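PDB 4UHQ: large component of pyocin AP41 from Pseudomonas aeruginosa, which is a bacteriocin whose nuclease domain, the part present here, probably kills rival bacteria by cutting their DNA as a metal-dependent endonuclease. Local coordinates for residues E95-V100 / K120-I125; G77-A82 / K91-I96. One frame throughout, in Å; residues are numbered along the deposited sequence.

Contact 1: E95-V100 / K120-I125; sequences EIHHVV and KRHSEI. With NI (nickel (II) ion), chain E.
H97 and H122 meet through a nickel ion, which H97 binds by ND1 and H122 by NE2, each 2.1 Å from the metal. ND1 of H97 and NE2 of H122 lie only 2.9 Å apart through shared coordination, not a hydrogen bond. The ring planes are inclined at 65°. CB of H97 sits over one face of the H122 ring, 3.6 Å from its centroid, a CH-pi contact. Water 1, NE2 of H126 (one helical turn beyond H122) and two more atoms from elsewhere are further ligands.

In the second shell, ND1 of H122 donates to OE1 of E95 at 2.8 Å, with an N-H...O angle of 160°. The acceptor lies almost in the imidazole plane but is met on the anti side of the carboxylate, somewhat out of its plane. Together with the metal bond at NE2, this bond probably fixes the ring's rotation, and may make the imidazole a stronger ligand. On the H97 ring, CG2 of I125 approaches NE2 obliquely at 3.6 Å; with I125 chi1 at -73°, CG2 is the branch anti to the backbone N. Strand 95-98 and helix 119-132 thus supply histidines to one metal, as in the beta-beta-alpha-metal motif of HNH nucleases.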
ATOM      1  N   GLU A  95       3.764  -3.045   2.595  1.00 17.42           N
ATOM      2  CA  GLU A  95       2.690  -3.872   2.061  1.00 17.25           C
ATOM      3  C   GLU A  95       1.438  -3.073   1.825  1.00 16.55           C
ATOM      4  O   GLU A  95       1.182  -2.114   2.538  1.00 16.54           O
ATOM      5  CB  GLU A  95       2.380  -5.038   3.063  1.00 18.51           C
ATOM      6  CG  GLU A  95       3.580  -6.017   3.076  1.00 19.20           C
ATOM      7  CD  GLU A  95       3.465  -7.151   4.041  1.00 24.83           C
ATOM      8  OE1 GLU A  95       2.500  -7.156   4.838  1.00 23.29           O
ATOM      9  OE2 GLU A  95       4.370  -8.024   4.017  1.00 27.48           O
ATOM     10  N   ILE A  96       0.654  -3.480   0.827  1.00 16.48           N
ATOM     11  CA  ILE A  96      -0.648  -2.891   0.574  1.00 16.40           C
ATOM     12  C   ILE A  96      -1.689  -3.794   1.241  1.00 18.25           C
ATOM     13  O   ILE A  96      -1.800  -4.976   0.880  1.00 22.11           O
ATOM     14  CB  ILE A  96      -0.900  -2.795  -0.928  1.00 17.45           C
ATOM     15  CG1 ILE A  96       0.201  -2.002  -1.620  1.00 19.94           C
ATOM     16  CG2 ILE A  96      -2.281  -2.114  -1.151  1.00 21.70           C
ATOM     17  CD1 ILE A  96       0.125  -2.127  -3.152  1.00 23.66           C
ATOM     18  N   HIS A  97      -2.345  -3.288   2.278  1.00 15.90           N
ATOM     19  CA  HIS A  97      -3.348  -4.076   3.007  1.00 16.39           C
ATOM     20  C   HIS A  97      -4.754  -3.646   2.612  1.00 17.17           C
ATOM     21  O   HIS A  97      -5.054  -2.458   2.413  1.00 16.88           O
ATOM     22  CB  HIS A  97      -3.096  -3.899   4.522  1.00 17.16           C
ATOM     23  CG  HIS A  97      -4.273  -4.170   5.431  1.00 16.86           C
ATOM     24  ND1 HIS A  97      -4.770  -5.440   5.724  1.00 17.68           N
ATOM     25  CD2 HIS A  97      -4.980  -3.308   6.209  1.00 17.21           C
ATOM     26  CE1 HIS A  97      -5.751  -5.330   6.602  1.00 18.13           C
ATOM     27  NE2 HIS A  97      -5.903  -4.045   6.909  1.00 17.73           N
ATOM     28  N   HIS A  98      -5.615  -4.646   2.460  1.00 16.32           N
ATOM     29  CA  HIS A  98      -7.026  -4.408   2.205  1.00 17.26           C
ATOM     30  C   HIS A  98      -7.738  -4.184   3.534  1.00 16.82           C
ATOM     31  O   HIS A  98      -7.817  -5.067   4.379  1.00 17.77           O
ATOM     32  CB  HIS A  98      -7.623  -5.611   1.439  1.00 18.06           C
ATOM     33  CG  HIS A  98      -7.125  -5.683   0.027  1.00 16.71           C
ATOM     34  ND1 HIS A  98      -5.956  -6.330  -0.334  1.00 19.71           N
ATOM     35  CD2 HIS A  98      -7.651  -5.161  -1.108  1.00 18.74           C
ATOM     36  CE1 HIS A  98      -5.768  -6.167  -1.646  1.00 20.61           C
ATOM     37  NE2 HIS A  98      -6.780  -5.461  -2.135  1.00 17.68           N
ATOM     38  N   VAL A  99      -8.235  -2.963   3.719  1.00 16.89           N
ATOM     39  CA  VAL A  99      -8.784  -2.496   4.989  1.00 18.86           C
ATOM     40  C   VAL A  99      -9.941  -3.378   5.441  1.00 18.35           C
ATOM     41  O   VAL A  99      -9.977  -3.811   6.596  1.00 20.18           O
ATOM     42  CB  VAL A  99      -9.243  -1.039   4.858  1.00 17.69           C
ATOM     43  CG1 VAL A  99      -9.903  -0.557   6.120  1.00 20.67           C
ATOM     44  CG2 VAL A  99      -8.030  -0.128   4.589  1.00 19.81           C
ATOM     45  N   VAL A 100     -10.892  -3.614   4.536  1.00 18.63           N
ATOM     46  CA  VAL A 100     -11.834  -4.736   4.690  1.00 18.94           C
ATOM     47  C   VAL A 100     -11.154  -5.892   3.968  1.00 18.62           C
ATOM     48  O   VAL A 100     -10.914  -5.843   2.755  1.00 18.61           O
ATOM     49  CB  VAL A 100     -13.181  -4.442   4.043  1.00 20.21           C
ATOM     50  CG1 VAL A 100     -14.093  -5.683   4.194  1.00 20.77           C
ATOM     51  CG2 VAL A 100     -13.804  -3.208   4.679  1.00 22.98           C
ATOM     52  N   LYS A 120       5.233  -5.793   9.914  1.00 19.21           N
ATOM     53  CA  LYS A 120       4.885  -5.983  11.318  1.00 19.68           C
ATOM     54  C   LYS A 120       3.497  -5.444  11.613  1.00 20.79           C
ATOM     55  O   LYS A 120       2.681  -6.166  12.247  1.00 20.69           O
ATOM     56  CB  LYS A 120       5.924  -5.282  12.211  1.00 23.05           C
ATOM     57  CG  LYS A 120       5.556  -5.169  13.705  1.00 22.47           C
ATOM     58  CD  LYS A 120       6.686  -4.395  14.467  1.00 24.82           C
ATOM     59  CE  LYS A 120       6.297  -4.129  15.920  1.00 26.95           C
ATOM     60  NZ  LYS A 120       5.155  -3.181  16.098  1.00 30.24           N
ATOM     61  N   ARG A 121       3.193  -4.219  11.181  1.00 20.76           N
ATOM     62  CA  ARG A 121       1.873  -3.667  11.513  1.00 18.10           C
ATOM     63  C   ARG A 121       0.772  -4.402  10.765  1.00 18.65           C
ATOM     64  O   ARG A 121      -0.308  -4.626  11.343  1.00 20.36           O
ATOM     65  CB  ARG A 121       1.795  -2.146  11.226  1.00 19.64           C
ATOM     66  CG  ARG A 121       0.514  -1.484  11.713  1.00 19.47           C
ATOM     67  CD  ARG A 121       0.280  -1.650  13.250  1.00 22.97           C
ATOM     68  NE  ARG A 121      -1.107  -1.319  13.531  1.00 24.39           N
ATOM     69  CZ  ARG A 121      -1.825  -1.870  14.522  1.00 27.49           C
ATOM     70  NH1 ARG A 121      -1.226  -2.723  15.353  1.00 27.53           N
ATOM     71  NH2 ARG A 121      -3.109  -1.580  14.646  1.00 25.66           N
ATOM     72  N   HIS A 122       1.019  -4.849   9.540  1.00 18.50           N
ATOM     73  CA  HIS A 122      -0.033  -5.609   8.842  1.00 17.25           C
ATOM     74  C   HIS A 122      -0.415  -6.869   9.626  1.00 17.70           C
ATOM     75  O   HIS A 122      -1.601  -7.212   9.766  1.00 17.85           O
ATOM     76  CB  HIS A 122       0.501  -5.993   7.455  1.00 17.08           C
ATOM     77  CG  HIS A 122      -0.548  -6.466   6.494  1.00 17.71           C
ATOM     78  ND1 HIS A 122      -0.222  -6.937   5.240  1.00 20.54           N
ATOM     79  CD2 HIS A 122      -1.898  -6.496   6.561  1.00 16.18           C
ATOM     80  CE1 HIS A 122      -1.319  -7.292   4.593  1.00 21.35           C
ATOM     81  NE2 HIS A 122      -2.356  -7.073   5.387  1.00 16.39           N
ATOM     82  N   SER A 123       0.570  -7.595  10.120  1.00 20.28           N
ATOM     83  CA  SER A 123       0.295  -8.769  10.923  1.00 21.52           C
ATOM     84  C   SER A 123      -0.485  -8.430  12.194  1.00 20.38           C
ATOM     85  O   SER A 123      -1.476  -9.155  12.539  1.00 21.90           O
ATOM     86  CB  SER A 123       1.609  -9.462  11.250  1.00 23.18           C
ATOM     87  OG  SER A 123       1.411 -10.606  12.059  1.00 27.24           O
ATOM     88  N   GLU A 124      -0.089  -7.342  12.876  1.00 19.08           N
ATOM     89  CA  GLU A 124      -0.790  -6.932  14.072  1.00 19.77           C
ATOM     90  C   GLU A 124      -2.241  -6.605  13.737  1.00 21.04           C
ATOM     91  O   GLU A 124      -3.146  -6.939  14.511  1.00 21.53           O
ATOM     92  CB  GLU A 124      -0.117  -5.730  14.726  1.00 21.89           C
ATOM     93  CG  GLU A 124       1.265  -6.089  15.248  1.00 23.62           C
ATOM     94  CD  GLU A 124       2.016  -4.872  15.753  1.00 27.53           C
ATOM     95  OE1 GLU A 124       1.524  -3.740  15.579  1.00 26.38           O
ATOM     96  OE2 GLU A 124       3.094  -5.054  16.364  1.00 28.61           O
ATOM     97  N   ILE A 125      -2.461  -5.930  12.620  1.00 20.03           N
ATOM     98  CA  ILE A 125      -3.848  -5.549  12.280  1.00 17.84           C
ATOM     99  C   ILE A 125      -4.707  -6.792  12.104  1.00 21.02           C
ATOM    100  O   ILE A 125      -5.822  -6.861  12.621  1.00 20.48           O
ATOM    101  CB  ILE A 125      -3.868  -4.690  11.008  1.00 19.66           C
ATOM    102  CG1 ILE A 125      -3.329  -3.311  11.338  1.00 21.08           C
ATOM    103  CG2 ILE A 125      -5.276  -4.633  10.379  1.00 20.36           C
ATOM    104  CD1 ILE A 125      -3.066  -2.455  10.051  1.00 20.24           C
TER
HETATM  105 NI    NI E1778      -4.387  -7.381   5.058  1.00 18.20          NI
HETATM  106  O   HOH W   1      -6.516  -7.451   4.715  1.00 17.49           O

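Contact 2: G77-A82 / K91-I96; sequences GLAPYA and KEKFEI
The K93 side chain follows that of Y81: with chi1 -57° and an extended chain beyond CG, it lays CG over one face of the tyrosine ring and brings CE 3.7 Å from Y81 CE2. Water 2 links the ammonium end to A79, accepting from K93 NZ at 2.9 Å and donating to A79 O at 2.7 Å. E92 also lies alongside Y81, its OE1 near the phenol plane at the ring edge.

The backbones form a single beta bridge between Y81 and K93, made by the hydrogen bonds F94 N to P80 O and A82 N to E92 O, both 2.9 Å. It ties the loop following helix 68-75 to the residues leading into strand 95-98 of the HNH nuclease region.

With CG anti to the carbonyl carbon (chi1 -72°), the F94 ring reaches the loop backbone, P80 O near its plane at the edge and CE2 3.7 Å from A82 CA. One face receives CB of A82, a CH-pi contact 4.1 Å from the centroid, while the P80 side chain crosses that of F94 at about a right angle, with CG 3.7 Å from F94 CD2. F94 also touches I116 of strand 114-117, and F73 of helix 68-75 meets the Y81 ring edge-to-face.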
ATOM      1  N   GLY A  77       8.866  -0.864 -10.075  1.00 19.00           N
ATOM      2  CA  GLY A  77       7.587  -1.482  -9.723  1.00 19.10           C
ATOM      3  C   GLY A  77       7.690  -2.405  -8.519  1.00 21.28           C
ATOM      4  O   GLY A  77       6.816  -3.250  -8.290  1.00 22.82           O
ATOM      5  N   LEU A  78       8.770  -2.260  -7.759  1.00 20.10           N
ATOM      6  CA  LEU A  78       8.954  -3.058  -6.549  1.00 18.77           C
ATOM      7  C   LEU A  78       8.697  -2.270  -5.285  1.00 19.00           C
ATOM      8  O   LEU A  78       8.913  -1.071  -5.235  1.00 18.90           O
ATOM      9  CB  LEU A  78      10.382  -3.606  -6.497  1.00 20.42           C
ATOM     10  CG  LEU A  78      10.731  -4.434  -7.715  1.00 23.64           C
ATOM     11  CD1 LEU A  78      12.236  -4.755  -7.681  1.00 28.71           C
ATOM     12  CD2 LEU A  78       9.939  -5.706  -7.720  1.00 29.51           C
ATOM     13  N   ALA A  79       8.176  -2.928  -4.256  1.00 19.25           N
ATOM     14  CA  ALA A  79       7.909  -2.228  -3.027  1.00 17.38           C
ATOM     15  C   ALA A  79       9.168  -1.768  -2.318  1.00 17.30           C
ATOM     16  O   ALA A  79      10.190  -2.448  -2.340  1.00 18.98           O
ATOM     17  CB  ALA A  79       7.087  -3.123  -2.083  1.00 18.97           C
ATOM     18  N   PRO A  80       9.080  -0.623  -1.624  1.00 16.26           N
ATOM     19  CA  PRO A  80      10.259  -0.148  -0.898  1.00 15.96           C
ATOM     20  C   PRO A  80      10.413  -0.953   0.397  1.00 17.16           C
ATOM     21  O   PRO A  80       9.423  -1.514   0.912  1.00 18.54           O
ATOM     22  CB  PRO A  80       9.938   1.313  -0.578  1.00 18.49           C
ATOM     23  CG  PRO A  80       8.414   1.408  -0.603  1.00 18.49           C
ATOM     24  CD  PRO A  80       7.941   0.301  -1.531  1.00 17.37           C
ATOM     25  N   TYR A  81      11.622  -1.063   0.881  1.00 17.35           N
ATOM     26  CA  TYR A  81      11.907  -1.754   2.144  1.00 18.25           C
ATOM     27  C   TYR A  81      11.574  -0.894   3.325  1.00 18.71           C
ATOM     28  O   TYR A  81      11.862   0.304   3.370  1.00 20.49           O
ATOM     29  CB  TYR A  81      13.408  -2.104   2.218  1.00 19.19           C
ATOM     30  CG  TYR A  81      13.844  -3.139   1.233  1.00 18.22           C
ATOM     31  CD1 TYR A  81      14.277  -2.758  -0.034  1.00 18.57           C
ATOM     32  CD2 TYR A  81      13.828  -4.490   1.546  1.00 20.57           C
ATOM     33  CE1 TYR A  81      14.711  -3.687  -0.951  1.00 20.30           C
ATOM     34  CE2 TYR A  81      14.257  -5.442   0.634  1.00 19.94           C
ATOM     35  CZ  TYR A  81      14.669  -5.031  -0.623  1.00 23.00           C
ATOM     36  OH  TYR A  81      15.090  -5.972  -1.533  1.00 26.25           O
ATOM     37  N   ALA A  82      10.981  -1.525   4.333  1.00 18.81           N
ATOM     38  CA  ALA A  82      10.778  -0.887   5.637  1.00 19.11           C
ATOM     39  C   ALA A  82      12.018  -1.052   6.518  1.00 22.35           C
ATOM     40  O   ALA A  82      12.857  -1.901   6.220  1.00 23.32           O
ATOM     41  CB  ALA A  82       9.529  -1.520   6.332  1.00 21.77           C
ATOM     42  N   LYS A  91       9.283 -11.170   5.401  1.00 28.21           N
ATOM     43  CA  LYS A  91       8.639  -9.997   4.792  1.00 25.21           C
ATOM     44  C   LYS A  91       9.287  -8.698   5.245  1.00 26.61           C
ATOM     45  O   LYS A  91       9.347  -8.401   6.450  1.00 26.41           O
ATOM     46  CB  LYS A  91       7.118  -9.998   5.107  1.00 27.26           C
ATOM     47  CG  LYS A  91       6.357 -11.158   4.463  1.00 29.98           C
ATOM     48  CD  LYS A  91       4.932 -11.269   4.978  1.00 42.78           C
ATOM     49  CE  LYS A  91       4.848 -11.993   6.310  1.00 56.61           C
ATOM     50  NZ  LYS A  91       3.431 -12.151   6.731  1.00 58.42           N
ATOM     51  N   GLU A  92       9.851  -7.938   4.296  1.00 21.60           N
ATOM     52  CA  GLU A  92      10.696  -6.809   4.633  1.00 20.28           C
ATOM     53  C   GLU A  92      10.223  -5.505   4.029  1.00 21.95           C
ATOM     54  O   GLU A  92      10.808  -4.453   4.305  1.00 23.83           O
ATOM     55  CB  GLU A  92      12.116  -7.089   4.120  1.00 22.07           C
ATOM     56  CG  GLU A  92      12.643  -8.367   4.688  1.00 23.78           C
ATOM     57  CD  GLU A  92      14.055  -8.670   4.242  1.00 27.13           C
ATOM     58  OE1 GLU A  92      14.420  -8.313   3.098  1.00 28.15           O
ATOM     59  OE2 GLU A  92      14.783  -9.269   5.051  1.00 33.53           O
ATOM     60  N   LYS A  93       9.212  -5.565   3.167  1.00 19.75           N
ATOM     61  CA  LYS A  93       8.846  -4.398   2.397  1.00 19.29           C
ATOM     62  C   LYS A  93       7.476  -3.873   2.818  1.00 18.21           C
ATOM     63  O   LYS A  93       6.612  -4.611   3.299  1.00 18.77           O
ATOM     64  CB  LYS A  93       8.816  -4.748   0.904  1.00 18.87           C
ATOM     65  CG  LYS A  93      10.138  -5.310   0.398  1.00 20.16           C
ATOM     66  CD  LYS A  93      10.076  -5.755  -1.065  1.00 21.62           C
ATOM     67  CE  LYS A  93      11.377  -6.505  -1.374  1.00 27.89           C
ATOM     68  NZ  LYS A  93      11.544  -6.683  -2.869  1.00 30.80           N
ATOM     69  N   PHE A  94       7.261  -2.582   2.550  1.00 18.01           N
ATOM     70  CA  PHE A  94       5.932  -2.021   2.742  1.00 18.05           C
ATOM     71  C   PHE A  94       4.899  -2.826   1.950  1.00 19.19           C
ATOM     72  O   PHE A  94       5.131  -3.250   0.809  1.00 18.98           O
ATOM     73  CB  PHE A  94       5.932  -0.535   2.323  1.00 19.17           C
ATOM     74  CG  PHE A  94       6.661   0.351   3.284  1.00 17.66           C
ATOM     75  CD1 PHE A  94       6.016   0.882   4.357  1.00 21.26           C
ATOM     76  CD2 PHE A  94       7.979   0.709   3.038  1.00 19.08           C
ATOM     77  CE1 PHE A  94       6.681   1.720   5.260  1.00 21.71           C
ATOM     78  CE2 PHE A  94       8.643   1.539   3.930  1.00 19.34           C
ATOM     79  CZ  PHE A  94       7.999   2.057   5.001  1.00 21.24           C
ATOM     80  N   GLU A  95       3.764  -3.045   2.595  1.00 17.42           N
ATOM     81  CA  GLU A  95       2.690  -3.872   2.061  1.00 17.25           C
ATOM     82  C   GLU A  95       1.438  -3.073   1.825  1.00 16.55           C
ATOM     83  O   GLU A  95       1.182  -2.114   2.538  1.00 16.54           O
ATOM     84  CB  GLU A  95       2.380  -5.038   3.063  1.00 18.51           C
ATOM     85  CG  GLU A  95       3.580  -6.017   3.076  1.00 19.20           C
ATOM     86  CD  GLU A  95       3.465  -7.151   4.041  1.00 24.83           C
ATOM     87  OE1 GLU A  95       2.500  -7.156   4.838  1.00 23.29           O
ATOM     88  OE2 GLU A  95       4.370  -8.024   4.017  1.00 27.48           O
ATOM     89  N   ILE A  96       0.654  -3.480   0.827  1.00 16.48           N
ATOM     90  CA  ILE A  96      -0.648  -2.891   0.574  1.00 16.40           C
ATOM     91  C   ILE A  96      -1.689  -3.794   1.241  1.00 18.25           C
ATOM     92  O   ILE A  96      -1.800  -4.976   0.880  1.00 22.11           O
ATOM     93  CB  ILE A  96      -0.900  -2.795  -0.928  1.00 17.45           C
ATOM     94  CG1 ILE A  96       0.201  -2.002  -1.620  1.00 19.94           C
ATOM     95  CG2 ILE A  96      -2.281  -2.114  -1.151  1.00 21.70           C
ATOM     96  CD1 ILE A  96       0.125  -2.127  -3.152  1.00 23.66           C
TER
HETATM   97  O   HOH W   2      12.171  -3.907  -3.378  1.00 27.33           O

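Overall arrangement
E95 and I96 lie in segments of both contacts but touch across only in contact 1. The two centres are 12 Å apart, and the chain connects them: residues 91-94, bridged to 77-82 in contact 2, run into strand 95-98, which carries H97. Only contact 1 holds nickel ligands; the F94 side chain of contact 2 is about 13 Å from the ion. At the junction E95 bonds H122, while I96 touches W45 and F52 of helix 45-57, the helix whose W53 meets A79 and P80. Strand 114-117 provides a second link, since I116 touches F94 and I96, whereas V115 and V117 touch H97 and H122 respectively.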